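Local coordinates for reticulocyte binding protein (Streptococcus agalactiae COH1, PDB 3FAW) that probably cleaves alpha-1,6 glycosidic linkages in pullulan and related alpha-glucans, as a secreted, cell-wall-anchored pullulanase of group B Streptococcus, at residues L150-A155 against Y205-G210; K222-W227 against S366-E371; L315-S320 against D389-H394; E371-I376 against S447-D452. All coordinates share one frame; numbering follows the deposited sequence. Where two conformers were deposited one is given.

Contact 1: residues L150-A155 against Y205-G210; sequences LWSPSA and YEIKRG
The Y205 ring carries L150 over one face. L150 CD2 stands 4.1 Å from the ring centroid of Y205, 27° off the ring normal, a CH-pi contact. L150 CB lies above the same ring, offset toward its rim. L150 and Y205 run antiparallel alongside one another, each reaching past the other's end. The L150 branch reaches the ring because its CG is anti to the backbone N (chi1 -179°). The W151 indole turns to the other side of its strand, and P153 CD covers one of its faces. I207 continues the apolar layer. Its CG2 lies 3.6 Å from A155 CB, and its CD1 is 3.8 Å from S152 OG. Strands 146-151 and 202-209 do not pair here. They face each other across the interior of the CBM48 domain, a beta sandwich of the immunoglobulin type. Residues S152 to A155 form a type I turn, which places A155 against R209 CG. At the polar end one water joins both segments. It donates to S152 OG at 2.7 Å and accepts from R209 NH1 at 3.2 Å. In the conformer given, S154 OG lies near this water and E405, but a second conformer makes these links doubtful. Residues 403-404 hold the same groups from outside: S152 OG bonds I404 O, and R209 NH2 bonds D403 O.

Contact 2: residues K222-W227 against S366-E371; sequences KSLAEW and SARIAE
R368 reaches from helix 367-381 across S223 and L224 with a folded side chain. Its CG sits between the backbone N and the carbonyl carbon (chi1 62°). The chain then bends at chi2 (-120°) and again at chi3 (-107°). These bends lay one face of the guanidinium over the 222-227 backbone. L224 O approaches that face, 3.5 Å from R368 NH1. S223 OG comes over the face as well, 3.5 Å from R368 NE. Neither is a hydrogen bond, because the angles are poor. The guanidinium uses its edge instead, where R368 NH2 bonds L354 O. A water also lies in the guanidinium plane beside R368 NH2 and donates to A225 O at 2.8 Å. It sits so close to NH2 that the geometry of that link is doubtful. The S223 side chain leaves its CA toward the helix; its OG bonds P365 O, just before that helix. Beside it I369 CD1, the tip of the longer branch, lies 3.7 Å from K222 O. The R368 side chain is about 9 Å from a bound calcium ion but is not one of its ligands. The contact joins the irregular segment between strands 212-216 and 241-242 to the start of an outer helix of the catalytic (beta/alpha)8 barrel. This is consistent with a junction between the N-terminal beta modules and the barrel in an alpha-amylase family enzyme.

Contact 3: residues L315-S320 against D389-H394; sequences LLPVLS and DVVYNH
L315 O is gripped from two directions. D389 N donates to it at 3.0 Å, with an N-H...O angle of 157°, as one parallel barrel strand pairs with the next. A water also lies 3.1 Å from L315 O and accepts a bond from V318 N. D389 O faces that water and a second one, both at 2.7 Å; the second donates to it and has a weak bond from L319 N. The first water has more acceptors than protons, so not all its contacts can be bonds at once. Next to this network P317 and D389 run alongside each other with their ends in the same direction. P317 CD is 3.7 Å from D389 OD2. The D389 carboxylate is then held beyond the two segments, by a salt bridge from OD1 to R455 and a bond from OD2 to Y346 OH. P317 also meets V391 at about a right angle, with P317 CG 3.7 Å from V391 CG2. The DVVYNH sequence matches the first conserved region of alpha-amylase family enzymes. The segments leave strands 312-315 and 385-390 at their C-terminal ends. Strand 453-456 flanks V390, and helix 432-449 packs on L319.

Contact 4: residues E371-I376 against S447-D452; sequences ELKQLI and SEFKVD
F449 fills the space between the two helices. L372 and K373 pack on its ring, and I376 on its CB and backbone O. L372 CD2 lies over one face of the ring, 4.0 Å from F449 CD1. K373 CG approaches the ring obliquely, 3.6 Å from the same F449 CD1. I376 CD1 packs on F449 CB at 4.0 Å, and I376 CG2 rests 3.5 Å from F449 O. All three side chains cross that of F449 at about a right angle. Further out, V451 touches I376 at the edge of the apolar patch. K373 then runs past the ring with its chain extended beyond CG, which carries the amine to E448. There K373 NZ forms a salt bridge to E448 OE2 at 2.7 Å, on the anti lone pair of that oxygen. E448 meets it by bending at chi2 (56°). K373 NZ has further partners in P246 O and L249 O. At the helix end K450 turns to positive phi, and its NZ bonds S447 O at 2.8 Å, in the carbonyl plane. Helices 367-381 and 432-449 pack here over strand 385-390, as neighbouring outer helices do in a (beta/alpha)8 barrel.

Overall arrangement
Contact 1 stands apart in the CBM48 domain, its centre about 26 Å from that of contact 2. The other three form one cluster in and around the catalytic barrel. Contact 3 is the innermost, at the ends of the barrel strands, and relies on a backbone bond and waters. Contact 4 lies in the outer helical layer and mixes apolar packing with a salt bridge. Contact 2 uses the same helix 367-381 and shares E371 with contact 4, but joins it to an irregular segment through an arginine face and a water. Contacts 2, 3 and 4 touch one another: L224 meets S320 (2 and 3), I369 meets F449 (2 and 4) and V318 meets L372 (3 and 4). All four contacts are largely buried.

Contact 1: residues L150-A155 against Y205-G210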
loop_
_atom_site.group_PDB
_atom_site.type_symbol
_atom_site.label_atom_id
_atom_site.label_comp_id
_atom_site.label_asym_id
_atom_site.label_seq_id
_atom_site.Cartn_x
_atom_site.Cartn_y
_atom_site.Cartn_z
ATOM N N LEU A 150 -20.134 0.550 -19.845
ATOM C CA LEU A 150 -19.891 1.568 -18.813
ATOM C C LEU A 150 -21.125 1.705 -17.914
ATOM O O LEU A 150 -22.232 1.930 -18.409
ATOM C CB LEU A 150 -19.585 2.928 -19.449
ATOM C CG LEU A 150 -19.279 4.065 -18.461
ATOM C CD1 LEU A 150 -17.859 3.927 -17.910
ATOM C CD2 LEU A 150 -19.483 5.430 -19.099
ATOM N N TRP A 151 -20.928 1.582 -16.604
ATOM C CA TRP A 151 -22.019 1.724 -15.633
ATOM C C TRP A 151 -22.214 3.201 -15.275
ATOM O O TRP A 151 -21.279 3.860 -14.823
ATOM C CB TRP A 151 -21.717 0.895 -14.377
ATOM C CG TRP A 151 -22.802 0.908 -13.343
ATOM C CD1 TRP A 151 -23.897 0.093 -13.289
ATOM C CD2 TRP A 151 -22.887 1.769 -12.201
ATOM N NE1 TRP A 151 -24.660 0.401 -12.187
ATOM C CE2 TRP A 151 -24.064 1.428 -11.504
ATOM C CE3 TRP A 151 -22.084 2.805 -11.706
ATOM C CZ2 TRP A 151 -24.459 2.082 -10.331
ATOM C CZ3 TRP A 151 -22.474 3.454 -10.540
ATOM C CH2 TRP A 151 -23.653 3.090 -9.865
ATOM N N SER A 152 -23.424 3.717 -15.488
ATOM C CA SER A 152 -23.728 5.132 -15.211
ATOM C C SER A 152 -25.244 5.391 -15.240
ATOM O O SER A 152 -25.761 5.975 -16.189
ATOM C CB SER A 152 -23.010 6.042 -16.219
ATOM O OG SER A 152 -23.157 7.409 -15.878
ATOM N N PRO A 153 -25.957 4.977 -14.177
ATOM C CA PRO A 153 -27.415 4.904 -14.238
ATOM C C PRO A 153 -28.157 6.247 -14.335
ATOM O O PRO A 153 -29.295 6.252 -14.793
ATOM C CB PRO A 153 -27.782 4.166 -12.943
ATOM C CG PRO A 153 -26.663 4.442 -12.018
ATOM C CD PRO A 153 -25.436 4.571 -12.860
ATOM N N SER A 154 -27.529 7.357 -13.930
ATOM C CA SER A 154 -28.190 8.668 -13.936
ATOM C C SER A 154 -27.944 9.474 -15.217
ATOM O O SER A 154 -28.455 10.588 -15.357
ATOM C CB SER A 154 -27.757 9.495 -12.720
ATOM O OG SER A 154 -26.392 9.873 -12.809
ATOM N N ALA A 155 -27.172 8.916 -16.152
ATOM C CA ALA A 155 -26.850 9.606 -17.419
ATOM C C ALA A 155 -28.045 9.705 -18.373
ATOM O O ALA A 155 -28.811 8.755 -18.507
ATOM C CB ALA A 155 -25.690 8.897 -18.127
ATOM N N TYR A 205 -15.244 8.693 -22.595
ATOM C CA TYR A 205 -16.709 8.718 -22.626
ATOM C C TYR A 205 -17.210 10.113 -22.279
ATOM O O TYR A 205 -16.796 10.684 -21.271
ATOM C CB TYR A 205 -17.296 7.718 -21.627
ATOM C CG TYR A 205 -17.170 6.272 -22.041
ATOM C CD1 TYR A 205 -17.831 5.792 -23.169
ATOM C CD2 TYR A 205 -16.400 5.377 -21.295
ATOM C CE1 TYR A 205 -17.723 4.460 -23.550
ATOM C CE2 TYR A 205 -16.291 4.043 -21.668
ATOM C CZ TYR A 205 -16.958 3.593 -22.795
ATOM O OH TYR A 205 -16.846 2.277 -23.177
ATOM N N GLU A 206 -18.098 10.653 -23.108
ATOM C CA GLU A 206 -18.768 11.915 -22.804
ATOM C C GLU A 206 -20.164 11.644 -22.250
ATOM O O GLU A 206 -21.027 11.105 -22.949
ATOM C CB GLU A 206 -18.851 12.819 -24.036
ATOM C CG GLU A 206 -19.291 14.243 -23.702
ATOM C CD GLU A 206 -19.242 15.171 -24.903
ATOM O OE1 GLU A 206 -19.924 14.880 -25.907
ATOM O OE2 GLU A 206 -18.524 16.191 -24.838
ATOM N N ILE A 207 -20.372 12.022 -20.991
ATOM C CA ILE A 207 -21.631 11.773 -20.294
ATOM C C ILE A 207 -22.426 13.065 -20.210
ATOM O O ILE A 207 -21.891 14.100 -19.830
ATOM C CB ILE A 207 -21.391 11.221 -18.870
ATOM C CG1 ILE A 207 -20.585 9.918 -18.937
ATOM C CG2 ILE A 207 -22.720 10.975 -18.151
ATOM C CD1 ILE A 207 -20.351 9.268 -17.588
ATOM N N LYS A 208 -23.703 12.996 -20.575
ATOM C CA LYS A 208 -24.602 14.139 -20.476
ATOM C C LYS A 208 -25.649 13.889 -19.397
ATOM O O LYS A 208 -26.317 12.851 -19.399
ATOM C CB LYS A 208 -25.287 14.391 -21.819
ATOM C CG LYS A 208 -26.032 15.712 -21.908
ATOM C CD LYS A 208 -26.588 15.932 -23.307
ATOM C CE LYS A 208 -27.403 17.218 -23.393
ATOM N NZ LYS A 208 -27.850 17.505 -24.787
ATOM N N ARG A 209 -25.761 14.837 -18.469
ATOM C CA ARG A 209 -26.835 14.859 -17.473
ATOM C C ARG A 209 -27.448 16.255 -17.476
ATOM O O ARG A 209 -26.918 17.174 -16.852
ATOM C CB ARG A 209 -26.303 14.528 -16.078
ATOM C CG ARG A 209 -25.940 13.070 -15.873
ATOM C CD ARG A 209 -25.436 12.820 -14.459
ATOM N NE ARG A 209 -24.184 13.533 -14.209
ATOM C CZ ARG A 209 -22.961 13.047 -14.415
ATOM N NH1 ARG A 209 -22.773 11.813 -14.867
ATOM N NH2 ARG A 209 -21.910 13.814 -14.159
ATOM N N GLY A 210 -28.555 16.411 -18.192
ATOM C CA GLY A 210 -29.166 17.720 -18.390
ATOM C C GLY A 210 -28.310 18.599 -19.288
ATOM O O GLY A 210 -27.919 18.185 -20.382
HETATM O O HOH W 1 -24.605 9.271 -14.542
#

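Contact 2: residues K222-W227 against S366-E371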
loop_
_atom_site.group_PDB
_atom_site.type_symbol
_atom_site.label_atom_id
_atom_site.label_comp_id
_atom_site.label_asym_id
_atom_site.label_seq_id
_atom_site.Cartn_x
_atom_site.Cartn_y
_atom_site.Cartn_z
ATOM N N LYS A 222 -7.864 -1.172 -19.230
ATOM C CA LYS A 222 -6.744 -2.095 -19.034
ATOM C C LYS A 222 -5.401 -1.494 -19.448
ATOM O O LYS A 222 -4.347 -2.032 -19.107
ATOM C CB LYS A 222 -6.990 -3.401 -19.801
ATOM C CG LYS A 222 -8.300 -4.119 -19.441
ATOM C CD LYS A 222 -8.390 -4.470 -17.954
ATOM C CE LYS A 222 -9.689 -5.184 -17.621
ATOM N NZ LYS A 222 -10.882 -4.316 -17.845
ATOM N N SER A 223 -5.440 -0.402 -20.207
ATOM C CA SER A 223 -4.245 0.401 -20.481
ATOM C C SER A 223 -4.647 1.825 -20.869
ATOM O O SER A 223 -5.840 2.149 -20.926
ATOM C CB SER A 223 -3.368 -0.238 -21.570
ATOM O OG SER A 223 -2.060 0.330 -21.574
ATOM N N LEU A 224 -3.646 2.670 -21.111
ATOM C CA LEU A 224 -3.859 4.095 -21.349
ATOM C C LEU A 224 -2.885 4.657 -22.380
ATOM O O LEU A 224 -1.841 4.061 -22.655
ATOM C CB LEU A 224 -3.674 4.890 -20.051
ATOM C CG LEU A 224 -4.431 4.488 -18.781
ATOM C CD1 LEU A 224 -3.826 5.203 -17.580
ATOM C CD2 LEU A 224 -5.925 4.788 -18.894
ATOM N N ALA A 225 -3.238 5.816 -22.933
ATOM C CA ALA A 225 -2.319 6.611 -23.745
ATOM C C ALA A 225 -1.235 7.200 -22.850
ATOM O O ALA A 225 -1.465 7.411 -21.658
ATOM C CB ALA A 225 -3.067 7.725 -24.464
ATOM N N GLU A 226 -0.057 7.453 -23.420
ATOM C CA GLU A 226 1.023 8.119 -22.686
ATOM C C GLU A 226 0.466 9.373 -22.007
ATOM O O GLU A 226 -0.286 10.135 -22.619
ATOM C CB GLU A 226 2.223 8.450 -23.595
ATOM C CG GLU A 226 2.012 9.545 -24.664
ATOM C CD GLU A 226 1.079 9.143 -25.802
ATOM O OE1 GLU A 226 0.748 7.946 -25.939
ATOM O OE2 GLU A 226 0.672 10.038 -26.568
ATOM N N TRP A 227 0.819 9.559 -20.738
ATOM C CA TRP A 227 0.165 10.553 -19.881
ATOM C C TRP A 227 1.148 11.608 -19.373
ATOM O O TRP A 227 2.232 11.288 -18.870
ATOM C CB TRP A 227 -0.533 9.843 -18.712
ATOM C CG TRP A 227 -1.123 10.745 -17.663
ATOM C CD1 TRP A 227 -0.827 10.746 -16.331
ATOM C CD2 TRP A 227 -2.111 11.770 -17.855
ATOM N NE1 TRP A 227 -1.565 11.707 -15.684
ATOM C CE2 TRP A 227 -2.361 12.350 -16.592
ATOM C CE3 TRP A 227 -2.804 12.259 -18.969
ATOM C CZ2 TRP A 227 -3.274 13.391 -16.410
ATOM C CZ3 TRP A 227 -3.712 13.294 -18.788
ATOM C CH2 TRP A 227 -3.939 13.848 -17.516
ATOM N N SER A 366 0.158 -1.559 -25.176
ATOM C CA SER A 366 0.340 -2.991 -24.963
ATOM C C SER A 366 1.672 -3.314 -24.278
ATOM O O SER A 366 1.787 -4.321 -23.580
ATOM C CB SER A 366 0.240 -3.740 -26.299
ATOM O OG SER A 366 -1.085 -3.679 -26.808
ATOM N N ALA A 367 2.667 -2.449 -24.469
ATOM C CA ALA A 367 4.032 -2.717 -24.009
ATOM C C ALA A 367 4.127 -2.934 -22.496
ATOM O O ALA A 367 4.678 -3.936 -22.052
ATOM C CB ALA A 367 4.961 -1.593 -24.442
ATOM N N ARG A 368 3.576 -2.008 -21.713
ATOM C CA ARG A 368 3.679 -2.061 -20.244
ATOM C C ARG A 368 3.090 -3.326 -19.619
ATOM O O ARG A 368 3.588 -3.799 -18.596
ATOM C CB ARG A 368 3.048 -0.820 -19.607
ATOM C CG ARG A 368 1.550 -0.664 -19.891
ATOM C CD ARG A 368 1.275 0.626 -20.602
ATOM N NE ARG A 368 0.631 1.628 -19.788
ATOM C CZ ARG A 368 0.603 2.926 -20.074
ATOM N NH1 ARG A 368 1.222 3.421 -21.143
ATOM N NH2 ARG A 368 -0.036 3.742 -19.266
ATOM N N ILE A 369 2.030 -3.855 -20.225
ATOM C CA ILE A 369 1.432 -5.115 -19.797
ATOM C C ILE A 369 2.427 -6.254 -20.036
ATOM O O ILE A 369 2.652 -7.094 -19.155
ATOM C CB ILE A 369 0.100 -5.386 -20.547
ATOM C CG1 ILE A 369 -0.954 -4.355 -20.129
ATOM C CG2 ILE A 369 -0.402 -6.815 -20.281
ATOM C CD1 ILE A 369 -2.248 -4.422 -20.929
ATOM N N ALA A 370 3.024 -6.262 -21.228
ATOM C CA ALA A 370 4.051 -7.240 -21.578
ATOM C C ALA A 370 5.312 -7.077 -20.714
ATOM O O ALA A 370 5.923 -8.060 -20.298
ATOM C CB ALA A 370 4.404 -7.120 -23.057
ATOM N N GLU A 371 5.687 -5.831 -20.440
ATOM C CA GLU A 371 6.884 -5.539 -19.647
ATOM C C GLU A 371 6.764 -5.934 -18.168
ATOM O O GLU A 371 7.733 -6.418 -17.585
ATOM C CB GLU A 371 7.233 -4.057 -19.754
ATOM C CG GLU A 371 7.735 -3.638 -21.125
ATOM C CD GLU A 371 7.705 -2.137 -21.308
ATOM O OE1 GLU A 371 6.620 -1.536 -21.166
ATOM O OE2 GLU A 371 8.768 -1.553 -21.585
HETATM O O HOH W 2 -0.315 6.256 -19.433
#

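Contact 3: residues L315-S320 against D389-H394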
loop_
_atom_site.group_PDB
_atom_site.type_symbol
_atom_site.label_atom_id
_atom_site.label_comp_id
_atom_site.label_asym_id
_atom_site.label_seq_id
_atom_site.Cartn_x
_atom_site.Cartn_y
_atom_site.Cartn_z
ATOM N N LEU A 315 6.412 -4.085 -4.787
ATOM C CA LEU A 315 6.596 -2.906 -5.630
ATOM C C LEU A 315 5.641 -1.789 -5.232
ATOM O O LEU A 315 4.431 -2.002 -5.123
ATOM C CB LEU A 315 6.383 -3.249 -7.106
ATOM C CG LEU A 315 7.303 -4.329 -7.686
ATOM C CD1 LEU A 315 6.875 -4.662 -9.105
ATOM C CD2 LEU A 315 8.765 -3.897 -7.644
ATOM N N LEU A 316 6.191 -0.596 -5.030
ATOM C CA LEU A 316 5.377 0.606 -4.852
ATOM C C LEU A 316 4.444 0.774 -6.062
ATOM O O LEU A 316 4.703 0.193 -7.120
ATOM C CB LEU A 316 6.269 1.845 -4.631
ATOM C CG LEU A 316 6.663 2.081 -3.162
ATOM C CD1 LEU A 316 7.752 1.098 -2.717
ATOM C CD2 LEU A 316 7.091 3.527 -2.904
ATOM N N PRO A 317 3.353 1.553 -5.909
ATOM C CA PRO A 317 2.267 1.587 -6.893
ATOM C C PRO A 317 2.678 1.628 -8.375
ATOM O O PRO A 317 3.199 2.636 -8.856
ATOM C CB PRO A 317 1.495 2.853 -6.501
ATOM C CG PRO A 317 1.648 2.905 -5.038
ATOM C CD PRO A 317 3.069 2.464 -4.784
ATOM N N VAL A 318 2.440 0.522 -9.078
ATOM C CA VAL A 318 2.709 0.426 -10.513
ATOM C C VAL A 318 1.461 0.751 -11.347
ATOM O O VAL A 318 1.556 0.919 -12.564
ATOM C CB VAL A 318 3.275 -0.973 -10.912
ATOM C CG1 VAL A 318 4.575 -1.261 -10.163
ATOM C CG2 VAL A 318 2.257 -2.076 -10.666
ATOM N N LEU A 319 0.297 0.837 -10.705
ATOM C CA LEU A 319 -0.917 1.293 -11.400
ATOM C C LEU A 319 -0.852 2.798 -11.664
ATOM O O LEU A 319 -0.119 3.521 -10.987
ATOM C CB LEU A 319 -2.176 0.921 -10.620
ATOM C CG LEU A 319 -2.439 -0.592 -10.637
ATOM C CD1 LEU A 319 -3.099 -1.036 -9.359
ATOM C CD2 LEU A 319 -3.268 -1.014 -11.850
ATOM N N SER A 320 -1.616 3.252 -12.657
ATOM C CA SER A 320 -1.512 4.625 -13.143
ATOM C C SER A 320 -1.747 5.641 -12.036
ATOM O O SER A 320 -2.750 5.578 -11.336
ATOM C CB SER A 320 -2.504 4.890 -14.279
ATOM O OG SER A 320 -2.455 6.255 -14.677
ATOM N N ASP A 389 1.737 -3.068 -4.272
ATOM C CA ASP A 389 1.183 -2.002 -3.451
ATOM C C ASP A 389 -0.026 -1.412 -4.186
ATOM O O ASP A 389 0.083 -1.045 -5.355
ATOM C CB ASP A 389 2.255 -0.932 -3.229
ATOM C CG ASP A 389 1.923 0.019 -2.108
ATOM O OD1 ASP A 389 0.736 0.182 -1.770
ATOM O OD2 ASP A 389 2.869 0.616 -1.559
ATOM N N VAL A 390 -1.166 -1.336 -3.500
ATOM C CA VAL A 390 -2.428 -0.883 -4.102
ATOM C C VAL A 390 -3.111 0.156 -3.211
ATOM O O VAL A 390 -3.046 0.072 -1.989
ATOM C CB VAL A 390 -3.398 -2.063 -4.371
ATOM C CG1 VAL A 390 -2.834 -2.989 -5.436
ATOM C CG2 VAL A 390 -3.692 -2.838 -3.080
ATOM N N VAL A 391 -3.776 1.120 -3.843
ATOM C CA VAL A 391 -4.159 2.375 -3.185
ATOM C C VAL A 391 -5.639 2.721 -3.391
ATOM O O VAL A 391 -5.973 3.744 -3.992
ATOM C CB VAL A 391 -3.287 3.548 -3.704
ATOM C CG1 VAL A 391 -3.412 4.769 -2.782
ATOM C CG2 VAL A 391 -1.820 3.120 -3.844
ATOM N N TYR A 392 -6.521 1.880 -2.861
ATOM C CA TYR A 392 -7.968 2.064 -3.033
ATOM C C TYR A 392 -8.583 3.076 -2.057
ATOM O O TYR A 392 -9.754 3.432 -2.197
ATOM C CB TYR A 392 -8.690 0.726 -2.895
ATOM C CG TYR A 392 -8.225 -0.309 -3.887
ATOM C CD1 TYR A 392 -8.659 -0.277 -5.208
ATOM C CD2 TYR A 392 -7.349 -1.323 -3.507
ATOM C CE1 TYR A 392 -8.228 -1.228 -6.129
ATOM C CE2 TYR A 392 -6.917 -2.280 -4.420
ATOM C CZ TYR A 392 -7.359 -2.227 -5.730
ATOM O OH TYR A 392 -6.925 -3.172 -6.639
ATOM N N ASN A 393 -7.804 3.542 -1.083
ATOM C CA ASN A 393 -8.335 4.449 -0.073
ATOM C C ASN A 393 -8.719 5.814 -0.652
ATOM O O ASN A 393 -9.693 6.422 -0.208
ATOM C CB ASN A 393 -7.376 4.575 1.122
ATOM C CG ASN A 393 -6.076 5.280 0.777
ATOM O OD1 ASN A 393 -6.007 6.502 0.806
ATOM N ND2 ASN A 393 -5.028 4.505 0.485
ATOM N N HIS A 394 -7.972 6.280 -1.653
ATOM C CA HIS A 394 -8.297 7.544 -2.307
ATOM C C HIS A 394 -7.838 7.574 -3.760
ATOM O O HIS A 394 -6.965 6.807 -4.170
ATOM C CB HIS A 394 -7.697 8.733 -1.534
ATOM C CG HIS A 394 -6.253 8.984 -1.839
ATOM N ND1 HIS A 394 -5.238 8.208 -1.326
ATOM C CD2 HIS A 394 -5.656 9.913 -2.622
ATOM C CE1 HIS A 394 -4.077 8.655 -1.772
ATOM N NE2 HIS A 394 -4.304 9.689 -2.561
HETATM O O HOH W 3 1.996 -1.936 -6.965
HETATM O O HOH W 4 -0.686 0.392 -7.555
#

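Contact 4: residues E371-I376 against S447-D452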
loop_
_atom_site.group_PDB
_atom_site.type_symbol
_atom_site.label_atom_id
_atom_site.label_comp_id
_atom_site.label_asym_id
_atom_site.label_seq_id
_atom_site.Cartn_x
_atom_site.Cartn_y
_atom_site.Cartn_z
ATOM N N GLU A 371 5.687 -5.831 -20.440
ATOM C CA GLU A 371 6.884 -5.539 -19.647
ATOM C C GLU A 371 6.764 -5.934 -18.168
ATOM O O GLU A 371 7.733 -6.418 -17.585
ATOM C CB GLU A 371 7.233 -4.057 -19.754
ATOM C CG GLU A 371 7.735 -3.638 -21.125
ATOM C CD GLU A 371 7.705 -2.137 -21.308
ATOM O OE1 GLU A 371 6.620 -1.536 -21.166
ATOM O OE2 GLU A 371 8.768 -1.553 -21.585
ATOM N N LEU A 372 5.593 -5.724 -17.561
ATOM C CA LEU A 372 5.383 -6.126 -16.163
ATOM C C LEU A 372 5.273 -7.650 -16.040
ATOM O O LEU A 372 5.806 -8.239 -15.103
ATOM C CB LEU A 372 4.149 -5.445 -15.554
ATOM C CG LEU A 372 3.878 -5.757 -14.068
ATOM C CD1 LEU A 372 5.095 -5.422 -13.193
ATOM C CD2 LEU A 372 2.639 -5.021 -13.558
ATOM N N LYS A 373 4.577 -8.281 -16.982
ATOM C CA LYS A 373 4.497 -9.739 -17.024
ATOM C C LYS A 373 5.879 -10.387 -17.134
ATOM O O LYS A 373 6.140 -11.409 -16.498
ATOM C CB LYS A 373 3.621 -10.203 -18.193
ATOM C CG LYS A 373 2.116 -10.085 -17.967
ATOM C CD LYS A 373 1.379 -10.641 -19.171
ATOM C CE LYS A 373 -0.122 -10.555 -19.047
ATOM N NZ LYS A 373 -0.778 -11.509 -19.998
ATOM N N GLN A 374 6.756 -9.795 -17.940
ATOM C CA GLN A 374 8.103 -10.327 -18.151
ATOM C C GLN A 374 8.951 -10.205 -16.887
ATOM O O GLN A 374 9.629 -11.157 -16.497
ATOM C CB GLN A 374 8.792 -9.615 -19.323
ATOM C CG GLN A 374 10.159 -10.198 -19.713
ATOM C CD GLN A 374 10.070 -11.613 -20.263
ATOM O OE1 GLN A 374 10.688 -12.539 -19.735
ATOM N NE2 GLN A 374 9.298 -11.784 -21.326
ATOM N N LEU A 375 8.910 -9.036 -16.254
ATOM C CA LEU A 375 9.565 -8.833 -14.963
ATOM C C LEU A 375 9.080 -9.858 -13.927
ATOM O O LEU A 375 9.884 -10.426 -13.195
ATOM C CB LEU A 375 9.306 -7.411 -14.445
ATOM C CG LEU A 375 9.756 -7.105 -13.011
ATOM C CD1 LEU A 375 11.258 -7.324 -12.862
ATOM C CD2 LEU A 375 9.371 -5.687 -12.608
ATOM N N ILE A 376 7.769 -10.088 -13.880
ATOM C CA ILE A 376 7.172 -11.014 -12.908
ATOM C C ILE A 376 7.569 -12.469 -13.201
ATOM O O ILE A 376 7.844 -13.239 -12.284
ATOM C CB ILE A 376 5.631 -10.853 -12.851
ATOM C CG1 ILE A 376 5.271 -9.525 -12.174
ATOM C CG2 ILE A 376 4.993 -12.001 -12.088
ATOM C CD1 ILE A 376 3.785 -9.176 -12.204
ATOM N N SER A 447 -4.994 -12.855 -11.535
ATOM C CA SER A 447 -5.109 -13.874 -12.576
ATOM C C SER A 447 -4.349 -13.513 -13.861
ATOM O O SER A 447 -3.790 -14.396 -14.511
ATOM C CB SER A 447 -6.584 -14.170 -12.888
ATOM O OG SER A 447 -7.238 -13.031 -13.411
ATOM N N GLU A 448 -4.322 -12.228 -14.216
ATOM C CA GLU A 448 -3.661 -11.787 -15.452
ATOM C C GLU A 448 -2.139 -11.690 -15.297
ATOM O O GLU A 448 -1.396 -12.198 -16.134
ATOM C CB GLU A 448 -4.222 -10.437 -15.919
ATOM C CG GLU A 448 -3.819 -10.052 -17.343
ATOM C CD GLU A 448 -4.216 -11.102 -18.366
ATOM O OE1 GLU A 448 -5.375 -11.560 -18.331
ATOM O OE2 GLU A 448 -3.369 -11.475 -19.205
ATOM N N PHE A 449 -1.680 -11.029 -14.236
ATOM C CA PHE A 449 -0.239 -10.836 -14.007
ATOM C C PHE A 449 0.398 -11.892 -13.080
ATOM O O PHE A 449 1.608 -11.864 -12.846
ATOM C CB PHE A 449 0.024 -9.416 -13.491
ATOM C CG PHE A 449 -0.257 -8.340 -14.509
ATOM C CD1 PHE A 449 0.715 -7.964 -15.430
ATOM C CD2 PHE A 449 -1.496 -7.711 -14.556
ATOM C CE1 PHE A 449 0.458 -6.971 -16.376
ATOM C CE2 PHE A 449 -1.761 -6.720 -15.497
ATOM C CZ PHE A 449 -0.787 -6.349 -16.407
ATOM N N LYS A 450 -0.417 -12.831 -12.589
ATOM C CA LYS A 450 0.019 -13.897 -11.665
ATOM C C LYS A 450 0.704 -13.344 -10.413
ATOM O O LYS A 450 1.773 -13.812 -10.003
ATOM C CB LYS A 450 0.910 -14.925 -12.375
ATOM C CG LYS A 450 0.289 -15.552 -13.613
ATOM C CD LYS A 450 -1.006 -16.295 -13.324
ATOM C CE LYS A 450 -1.550 -16.954 -14.584
ATOM N NZ LYS A 450 -3.028 -17.091 -14.564
ATOM N N VAL A 451 0.060 -12.349 -9.807
ATOM C CA VAL A 451 0.583 -11.683 -8.620
ATOM C C VAL A 451 0.419 -12.587 -7.392
ATOM O O VAL A 451 -0.588 -13.287 -7.246
ATOM C CB VAL A 451 -0.117 -10.317 -8.403
ATOM C CG1 VAL A 451 0.292 -9.696 -7.082
ATOM C CG2 VAL A 451 0.209 -9.386 -9.558
ATOM N N ASP A 452 1.424 -12.575 -6.521
ATOM C CA ASP A 452 1.480 -13.509 -5.397
ATOM C C ASP A 452 0.992 -12.902 -4.083
ATOM O O ASP A 452 0.829 -13.613 -3.095
ATOM C CB ASP A 452 2.900 -14.031 -5.241
ATOM C CG ASP A 452 3.420 -14.645 -6.517
ATOM O OD1 ASP A 452 2.954 -15.749 -6.873
ATOM O OD2 ASP A 452 4.274 -14.008 -7.170
#